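Local coordinates for RimK domain protein ATP-grasp (Sphaerobacter thermophilus, PDB 5I47) that probably binds ATP and metal ions as an ATP-grasp ligase of the RimK/LysX type, its exact substrate being unsettled, at residues A5-E18 and D51-R65. Residues are numbered along the deposited sequence; the frame is centred on the assembly and turned at random.
Sequences ARVALLADRLRVEE and DFVAALDRGEATAER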
ATOM      1  N   ALA B   5      -0.575  22.017 -26.213  1.00 71.76           N
ATOM      2  CA  ALA B   5       0.067  21.036 -25.343  1.00 70.85           C
ATOM      3  C   ALA B   5       0.337  21.628 -23.965  1.00 71.34           C
ATOM      4  O   ALA B   5       1.003  22.657 -23.841  1.00 72.06           O
ATOM      5  CB  ALA B   5       1.357  20.537 -25.967  1.00 68.17           C
ATOM      6  N   ARG B   6      -0.180  20.971 -22.928  1.00 68.91           N
ATOM      7  CA  ARG B   6      -0.105  21.472 -21.565  1.00 65.43           C
ATOM      8  C   ARG B   6       0.504  20.416 -20.651  1.00 60.54           C
ATOM      9  O   ARG B   6       0.665  19.251 -21.024  1.00 62.87           O
ATOM     10  CB  ARG B   6      -1.490  21.881 -21.050  1.00 65.88           C
ATOM     11  CG  ARG B   6      -2.257  22.805 -21.982  1.00 65.99           C
ATOM     12  CD  ARG B   6      -3.591  23.179 -21.368  1.00 66.04           C
ATOM     13  NE  ARG B   6      -4.449  22.013 -21.184  1.00 63.51           N
ATOM     14  CZ  ARG B   6      -5.336  21.889 -20.201  1.00 64.32           C
ATOM     15  NH1 ARG B   6      -6.077  20.793 -20.110  1.00 63.01           N
ATOM     16  NH2 ARG B   6      -5.471  22.855 -19.302  1.00 65.68           N
ATOM     17  N   VAL B   7       0.835  20.838 -19.432  1.00 53.77           N
ATOM     18  CA  VAL B   7       1.448  19.978 -18.427  1.00 49.42           C
ATOM     19  C   VAL B   7       0.727  20.199 -17.103  1.00 50.02           C
ATOM     20  O   VAL B   7       0.528  21.345 -16.685  1.00 52.95           O
ATOM     21  CB  VAL B   7       2.956  20.261 -18.280  1.00 46.52           C
ATOM     22  CG1 VAL B   7       3.496  19.645 -17.002  1.00 47.45           C
ATOM     23  CG2 VAL B   7       3.714  19.732 -19.488  1.00 43.10           C
ATOM     24  N   ALA B   8       0.340  19.107 -16.446  1.00 44.20           N
ATOM     25  CA  ALA B   8      -0.391  19.176 -15.186  1.00 39.57           C
ATOM     26  C   ALA B   8       0.576  19.197 -14.008  1.00 43.88           C
ATOM     27  O   ALA B   8       1.485  18.363 -13.929  1.00 44.43           O
ATOM     28  CB  ALA B   8      -1.351  17.994 -15.057  1.00 34.02           C
ATOM     29  N   LEU B   9       0.375  20.151 -13.097  1.00 40.76           N
ATOM     30  CA  LEU B   9       1.140  20.261 -11.852  1.00 33.98           C
ATOM     31  C   LEU B   9       0.228  19.797 -10.719  1.00 32.15           C
ATOM     32  O   LEU B   9      -0.560  20.573 -10.176  1.00 33.23           O
ATOM     33  CB  LEU B   9       1.637  21.689 -11.612  1.00 33.37           C
ATOM     34  CG  LEU B   9       2.620  22.355 -12.578  1.00 33.19           C
ATOM     35  CD1 LEU B   9       2.942  23.768 -12.088  1.00 30.72           C
ATOM     36  CD2 LEU B   9       3.894  21.534 -12.738  1.00 26.29           C
ATOM     37  N   LEU B  10       0.341  18.517 -10.365  1.00 36.48           N
ATOM     38  CA  LEU B  10      -0.485  17.925  -9.321  1.00 32.39           C
ATOM     39  C   LEU B  10      -0.121  18.515  -7.968  1.00 32.28           C
ATOM     40  O   LEU B  10       0.804  18.042  -7.298  1.00 34.23           O
ATOM     41  CB  LEU B  10      -0.323  16.402  -9.305  1.00 31.46           C
ATOM     42  CG  LEU B  10      -0.694  15.691 -10.604  1.00 34.84           C
ATOM     43  CD1 LEU B  10      -0.458  14.188 -10.498  1.00 34.82           C
ATOM     44  CD2 LEU B  10      -2.140  15.988 -10.955  1.00 34.66           C
ATOM     45  N   ALA B  11      -0.838  19.557  -7.563  1.00 33.24           N
ATOM     46  CA  ALA B  11      -0.555  20.248  -6.317  1.00 32.81           C
ATOM     47  C   ALA B  11      -1.841  20.896  -5.836  1.00 39.47           C
ATOM     48  O   ALA B  11      -2.832  20.976  -6.565  1.00 44.14           O
ATOM     49  CB  ALA B  11       0.558  21.288  -6.491  1.00 33.06           C
ATOM     50  N   ASP B  12      -1.821  21.359  -4.592  1.00 43.84           N
ATOM     51  CA  ASP B  12      -2.999  21.998  -4.033  1.00 48.00           C
ATOM     52  C   ASP B  12      -2.974  23.511  -4.173  1.00 50.48           C
ATOM     53  O   ASP B  12      -4.040  24.134  -4.182  1.00 53.64           O
ATOM     54  CB  ASP B  12      -3.157  21.605  -2.563  1.00 53.88           C
ATOM     55  CG  ASP B  12      -3.355  20.111  -2.386  1.00 58.25           C
ATOM     56  OD1 ASP B  12      -2.728  19.526  -1.478  1.00 59.05           O
ATOM     57  OD2 ASP B  12      -4.137  19.520  -3.165  1.00 61.05           O
ATOM     58  N   ARG B  13      -1.791  24.109  -4.301  1.00 53.55           N
ATOM     59  CA  ARG B  13      -1.656  25.543  -4.509  1.00 56.92           C
ATOM     60  C   ARG B  13      -0.245  25.838  -4.997  1.00 59.49           C
ATOM     61  O   ARG B  13       0.709  25.140  -4.637  1.00 60.03           O
ATOM     62  CB  ARG B  13      -1.959  26.332  -3.230  1.00 57.08           C
ATOM     63  CG  ARG B  13      -1.101  25.956  -2.036  1.00 56.20           C
ATOM     64  CD  ARG B  13      -1.541  26.717  -0.799  1.00 57.95           C
ATOM     65  NE  ARG B  13      -0.400  27.110   0.015  1.00 59.61           N
ATOM     66  CZ  ARG B  13       0.338  28.191  -0.213  1.00 64.66           C
ATOM     67  NH1 ARG B  13       0.057  28.994  -1.233  1.00 62.13           N
ATOM     68  NH2 ARG B  13       1.362  28.470   0.576  1.00 69.37           N
ATOM     69  N   LEU B  14      -0.127  26.877  -5.821  1.00 57.32           N
ATOM     70  CA  LEU B  14       1.155  27.251  -6.407  1.00 51.94           C
ATOM     71  C   LEU B  14       2.017  27.957  -5.367  1.00 52.47           C
ATOM     72  O   LEU B  14       1.610  28.977  -4.802  1.00 59.67           O
ATOM     73  CB  LEU B  14       0.942  28.149  -7.623  1.00 45.81           C
ATOM     74  CG  LEU B  14       0.114  27.567  -8.770  1.00 45.27           C
ATOM     75  CD1 LEU B  14      -0.012  28.568  -9.903  1.00 44.58           C
ATOM     76  CD2 LEU B  14       0.724  26.267  -9.273  1.00 48.59           C
ATOM     77  N   ARG B  15       3.205  27.412  -5.114  1.00 48.70           N
ATOM     78  CA  ARG B  15       4.214  28.049  -4.290  1.00 47.74           C
ATOM     79  C   ARG B  15       5.390  28.458  -5.179  1.00 45.24           C
ATOM     80  O   ARG B  15       5.271  28.474  -6.415  1.00 43.72           O
ATOM     81  CB  ARG B  15       4.628  27.109  -3.158  1.00 51.18           C
ATOM     82  CG  ARG B  15       3.534  26.801  -2.152  1.00 58.16           C
ATOM     83  CD  ARG B  15       3.956  25.650  -1.253  1.00 68.91           C
ATOM     84  NE  ARG B  15       4.482  24.528  -2.033  1.00 78.73           N
ATOM     85  CZ  ARG B  15       5.761  24.155  -2.053  1.00 78.39           C
ATOM     86  NH1 ARG B  15       6.658  24.804  -1.323  1.00 79.62           N
ATOM     87  NH2 ARG B  15       6.140  23.126  -2.799  1.00 73.08           N
ATOM     88  N   VAL B  16       6.527  28.770  -4.552  1.00 48.42           N
ATOM     89  CA  VAL B  16       7.684  29.274  -5.290  1.00 48.51           C
ATOM     90  C   VAL B  16       8.168  28.240  -6.302  1.00 50.02           C
ATOM     91  O   VAL B  16       8.438  28.564  -7.464  1.00 53.79           O
ATOM     92  CB  VAL B  16       8.804  29.682  -4.317  1.00 50.04           C
ATOM     93  CG1 VAL B  16      10.125  29.826  -5.052  1.00 49.42           C
ATOM     94  CG2 VAL B  16       8.449  30.989  -3.623  1.00 55.03           C
ATOM     95  N   GLU B  17       8.290  26.980  -5.875  1.00 49.44           N
ATOM     96  CA  GLU B  17       8.747  25.939  -6.792  1.00 48.83           C
ATOM     97  C   GLU B  17       7.786  25.770  -7.962  1.00 44.12           C
ATOM     98  O   GLU B  17       8.214  25.536  -9.098  1.00 38.14           O
ATOM     99  CB  GLU B  17       8.921  24.616  -6.045  1.00 48.80           C
ATOM    100  CG  GLU B  17      10.106  24.581  -5.086  1.00 47.70           C
ATOM    101  CD  GLU B  17       9.752  25.078  -3.696  1.00 47.56           C
ATOM    102  OE1 GLU B  17       8.621  25.586  -3.515  1.00 48.01           O
ATOM    103  OE2 GLU B  17      10.601  24.953  -2.785  1.00 43.64           O
ATOM    104  N   GLU B  18       6.481  25.908  -7.709  1.00 45.27           N
ATOM    105  CA  GLU B  18       5.497  25.700  -8.766  1.00 45.13           C
ATOM    106  C   GLU B  18       5.573  26.789  -9.832  1.00 46.49           C
ATOM    107  O   GLU B  18       5.417  26.507 -11.025  1.00 48.15           O
ATOM    108  CB  GLU B  18       4.091  25.622  -8.170  1.00 45.73           C
ATOM    109  CG  GLU B  18       3.711  24.241  -7.648  1.00 47.97           C
ATOM    110  CD  GLU B  18       4.516  23.831  -6.429  1.00 56.03           C
ATOM    111  OE1 GLU B  18       4.491  24.570  -5.423  1.00 58.70           O
ATOM    112  OE2 GLU B  18       5.185  22.775  -6.481  1.00 58.95           O
ATOM    113  N   ASP B  51      -6.819  17.220 -20.689  1.00 68.26           N
ATOM    114  CA  ASP B  51      -5.893  17.127 -21.813  1.00 66.61           C
ATOM    115  C   ASP B  51      -4.507  17.571 -21.360  1.00 62.20           C
ATOM    116  O   ASP B  51      -4.264  18.765 -21.157  1.00 61.67           O
ATOM    117  CB  ASP B  51      -6.391  17.973 -22.979  1.00 72.48           C
ATOM    118  CG  ASP B  51      -5.539  17.813 -24.225  1.00 76.67           C
ATOM    119  OD1 ASP B  51      -4.940  16.731 -24.404  1.00 77.17           O
ATOM    120  OD2 ASP B  51      -5.472  18.771 -25.025  1.00 77.40           O
ATOM    121  N   PHE B  52      -3.599  16.612 -21.188  1.00 55.86           N
ATOM    122  CA  PHE B  52      -2.241  16.902 -20.756  1.00 51.53           C
ATOM    123  C   PHE B  52      -1.289  15.912 -21.403  1.00 53.14           C
ATOM    124  O   PHE B  52      -1.607  14.727 -21.532  1.00 58.75           O
ATOM    125  CB  PHE B  52      -2.094  16.822 -19.232  1.00 44.71           C
ATOM    126  CG  PHE B  52      -2.930  17.815 -18.488  1.00 41.36           C
ATOM    127  CD1 PHE B  52      -2.503  19.121 -18.334  1.00 43.15           C
ATOM    128  CD2 PHE B  52      -4.145  17.442 -17.940  1.00 36.57           C
ATOM    129  CE1 PHE B  52      -3.271  20.037 -17.649  1.00 41.58           C
ATOM    130  CE2 PHE B  52      -4.915  18.350 -17.256  1.00 35.53           C
ATOM    131  CZ  PHE B  52      -4.478  19.650 -17.109  1.00 38.82           C
ATOM    132  N   VAL B  53      -0.115  16.407 -21.798  1.00 48.92           N
ATOM    133  CA  VAL B  53       0.918  15.518 -22.312  1.00 47.91           C
ATOM    134  C   VAL B  53       1.717  14.874 -21.188  1.00 45.16           C
ATOM    135  O   VAL B  53       2.390  13.860 -21.419  1.00 45.20           O
ATOM    136  CB  VAL B  53       1.851  16.279 -23.267  1.00 48.96           C
ATOM    137  CG1 VAL B  53       1.029  17.043 -24.292  1.00 55.20           C
ATOM    138  CG2 VAL B  53       2.758  17.222 -22.489  1.00 43.65           C
ATOM    139  N   ALA B  54       1.651  15.423 -19.978  1.00 41.78           N
ATOM    140  CA  ALA B  54       2.364  14.879 -18.832  1.00 38.59           C
ATOM    141  C   ALA B  54       1.785  15.485 -17.562  1.00 39.20           C
ATOM    142  O   ALA B  54       1.149  16.544 -17.591  1.00 39.14           O
ATOM    143  CB  ALA B  54       3.868  15.156 -18.922  1.00 36.73           C
ATOM    144  N   ALA B  55       2.005  14.790 -16.447  1.00 35.84           N
ATOM    145  CA  ALA B  55       1.654  15.283 -15.124  1.00 29.98           C
ATOM    146  C   ALA B  55       2.883  15.209 -14.231  1.00 30.61           C
ATOM    147  O   ALA B  55       3.684  14.276 -14.340  1.00 31.04           O
ATOM    148  CB  ALA B  55       0.507  14.483 -14.502  1.00 24.37           C
ATOM    149  N   LEU B  56       3.038  16.201 -13.359  1.00 28.86           N
ATOM    150  CA  LEU B  56       4.170  16.261 -12.442  1.00 29.88           C
ATOM    151  C   LEU B  56       3.624  16.374 -11.027  1.00 36.40           C
ATOM    152  O   LEU B  56       3.031  17.396 -10.667  1.00 42.50           O
ATOM    153  CB  LEU B  56       5.092  17.431 -12.780  1.00 31.29           C
ATOM    154  CG  LEU B  56       6.273  17.711 -11.848  1.00 32.68           C
ATOM    155  CD1 LEU B  56       7.195  16.510 -11.753  1.00 29.75           C
ATOM    156  CD2 LEU B  56       7.034  18.932 -12.335  1.00 34.60           C
ATOM    157  N   ASP B  57       3.807  15.325 -10.230  1.00 34.86           N
ATOM    158  CA  ASP B  57       3.283  15.314  -8.869  1.00 34.13           C
ATOM    159  C   ASP B  57       4.157  16.198  -7.993  1.00 37.14           C
ATOM    160  O   ASP B  57       5.328  15.885  -7.750  1.00 37.11           O
ATOM    161  CB  ASP B  57       3.223  13.889  -8.329  1.00 30.51           C
ATOM    162  CG  ASP B  57       2.363  13.773  -7.084  1.00 29.37           C
ATOM    163  OD1 ASP B  57       2.303  14.738  -6.299  1.00 31.24           O
ATOM    164  OD2 ASP B  57       1.741  12.712  -6.892  1.00 34.29           O
ATOM    165  N   ARG B  58       3.586  17.304  -7.517  1.00 39.34           N
ATOM    166  CA  ARG B  58       4.281  18.259  -6.668  1.00 41.19           C
ATOM    167  C   ARG B  58       3.914  18.099  -5.198  1.00 39.36           C
ATOM    168  O   ARG B  58       4.167  19.007  -4.398  1.00 40.51           O
ATOM    169  CB  ARG B  58       3.987  19.686  -7.136  1.00 40.42           C
ATOM    170  CG  ARG B  58       4.417  19.971  -8.564  1.00 37.69           C
ATOM    171  CD  ARG B  58       5.926  20.070  -8.666  1.00 37.86           C
ATOM    172  NE  ARG B  58       6.461  20.921  -7.610  1.00 40.59           N
ATOM    173  CZ  ARG B  58       7.366  20.532  -6.719  1.00 44.34           C
ATOM    174  NH1 ARG B  58       7.863  19.305  -6.768  1.00 45.97           N
ATOM    175  NH2 ARG B  58       7.784  21.378  -5.788  1.00 46.99           N
ATOM    176  N   GLY B  59       3.322  16.965  -4.827  1.00 36.40           N
ATOM    177  CA  GLY B  59       2.892  16.722  -3.471  1.00 32.68           C
ATOM    178  C   GLY B  59       3.790  15.734  -2.741  1.00 29.79           C
ATOM    179  O   GLY B  59       4.657  15.078  -3.321  1.00 25.89           O
ATOM    180  N   GLU B  60       3.567  15.658  -1.431  1.00 30.37           N
ATOM    181  CA  GLU B  60       4.247  14.682  -0.590  1.00 31.97           C
ATOM    182  C   GLU B  60       3.911  13.269  -1.059  1.00 32.30           C
ATOM    183  O   GLU B  60       2.771  12.973  -1.425  1.00 33.13           O
ATOM    184  CB  GLU B  60       3.831  14.880   0.872  1.00 35.35           C
ATOM    185  CG  GLU B  60       4.536  13.990   1.886  1.00 42.76           C
ATOM    186  CD  GLU B  60       3.746  13.841   3.184  1.00 53.56           C
ATOM    187  OE1 GLU B  60       2.577  14.291   3.238  1.00 57.60           O
ATOM    188  OE2 GLU B  60       4.288  13.263   4.153  1.00 56.30           O
ATOM    189  N   ALA B  61       4.914  12.397  -1.063  1.00 30.80           N
ATOM    190  CA  ALA B  61       4.718  11.040  -1.554  1.00 30.31           C
ATOM    191  C   ALA B  61       3.892  10.235  -0.560  1.00 30.97           C
ATOM    192  O   ALA B  61       4.300  10.053   0.590  1.00 36.01           O
ATOM    193  CB  ALA B  61       6.066  10.370  -1.792  1.00 29.65           C
ATOM    194  N   THR B  62       2.733   9.745  -1.001  1.00 36.60           N
ATOM    195  CA  THR B  62       1.892   8.884  -0.178  1.00 35.33           C
ATOM    196  C   THR B  62       1.297   7.785  -1.050  1.00 32.17           C
ATOM    197  O   THR B  62       1.472   7.769  -2.272  1.00 33.00           O
ATOM    198  CB  THR B  62       0.783   9.672   0.518  1.00 40.11           C
ATOM    199  OG1 THR B  62       0.046   8.786   1.368  1.00 53.79           O
ATOM    200  CG2 THR B  62      -0.159  10.270  -0.509  1.00 38.47           C
ATOM    201  N   ALA B  63       0.577   6.862  -0.408  1.00 24.26           N
ATOM    202  CA  ALA B  63       0.089   5.681  -1.110  1.00 23.71           C
ATOM    203  C   ALA B  63      -0.888   6.048  -2.219  1.00 28.16           C
ATOM    204  O   ALA B  63      -0.818   5.492  -3.321  1.00 32.79           O
ATOM    205  CB  ALA B  63      -0.564   4.713  -0.124  1.00 27.00           C
ATOM    206  N   GLU B  64      -1.804   6.985  -1.957  1.00 30.05           N
ATOM    207  CA  GLU B  64      -2.810   7.304  -2.965  1.00 32.50           C
ATOM    208  C   GLU B  64      -2.243   8.115  -4.123  1.00 28.84           C
ATOM    209  O   GLU B  64      -2.841   8.130  -5.206  1.00 27.51           O
ATOM    210  CB  GLU B  64      -3.992   8.047  -2.339  1.00 41.70           C
ATOM    211  CG  GLU B  64      -3.627   9.293  -1.567  1.00 59.69           C
ATOM    212  CD  GLU B  64      -3.491   9.033  -0.079  1.00 74.35           C
ATOM    213  OE1 GLU B  64      -2.990   7.946   0.298  1.00 75.32           O
ATOM    214  OE2 GLU B  64      -3.894   9.914   0.714  1.00 81.12           O
ATOM    215  N   ARG B  65      -1.108   8.786  -3.936  1.00 24.37           N
ATOM    216  CA  ARG B  65      -0.520   9.482  -5.072  1.00 26.31           C
ATOM    217  C   ARG B  65       0.208   8.522  -6.001  1.00 25.38           C
ATOM    218  O   ARG B  65       0.271   8.769  -7.209  1.00 32.52           O
ATOM    219  CB  ARG B  65       0.399  10.597  -4.583  1.00 30.87           C
ATOM    220  CG  ARG B  65      -0.366  11.625  -3.760  1.00 38.35           C
ATOM    221  CD  ARG B  65       0.418  12.887  -3.558  1.00 46.76           C
ATOM    222  NE  ARG B  65       0.269  13.824  -4.668  1.00 51.12           N
ATOM    223  CZ  ARG B  65      -0.533  14.885  -4.648  1.00 45.08           C
ATOM    224  NH1 ARG B  65      -1.270  15.141  -3.577  1.00 33.33           N
ATOM    225  NH2 ARG B  65      -0.592  15.694  -5.698  1.00 45.35           N
TER
HETATM  226  O   HOH W   1       3.611  22.066  -3.181  1.00 54.55           O
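E18 and R58 form a salt bridge just beyond the C-terminal ends of two neighbouring parallel strands, with E18 in the first turn of helix 16-27: OE2 of E18 meets NE of R58 at 2.5 Å, with a weaker bond from NH2 of R58 to the same oxygen. Carboxylate and guanidinium are nearly coplanar (19°), and, bent at chi2 and chi3, the R58 chain curls around OE2. The other oxygen, OE1, accepts a hydrogen bond from the backbone N of R15 (3.1 Å), tying the carboxylate to the start of its helix. A glutamine here would probably leave the R58 charge without its mate in this buried spot. The backbone N of R58 donates to L10 O, continuing the ladder A8 N to A54 O (2.9 Å), L56 N to A8 O and L10 N to L56 O. At the opposite end, the F52 ring is sandwiched: A8 CB sits over one face, 3.7 Å from the centroid, and the R6 guanidinium stacks off-centre on the other, planes 24° apart. Strands 6-10 and 54-57 are central in the parallel sheet of the Rossmann-like preATP-grasp domain, between 31-35 and 79-80. V7 and L9 pack against helix 16-27, L56 against helix 267-275.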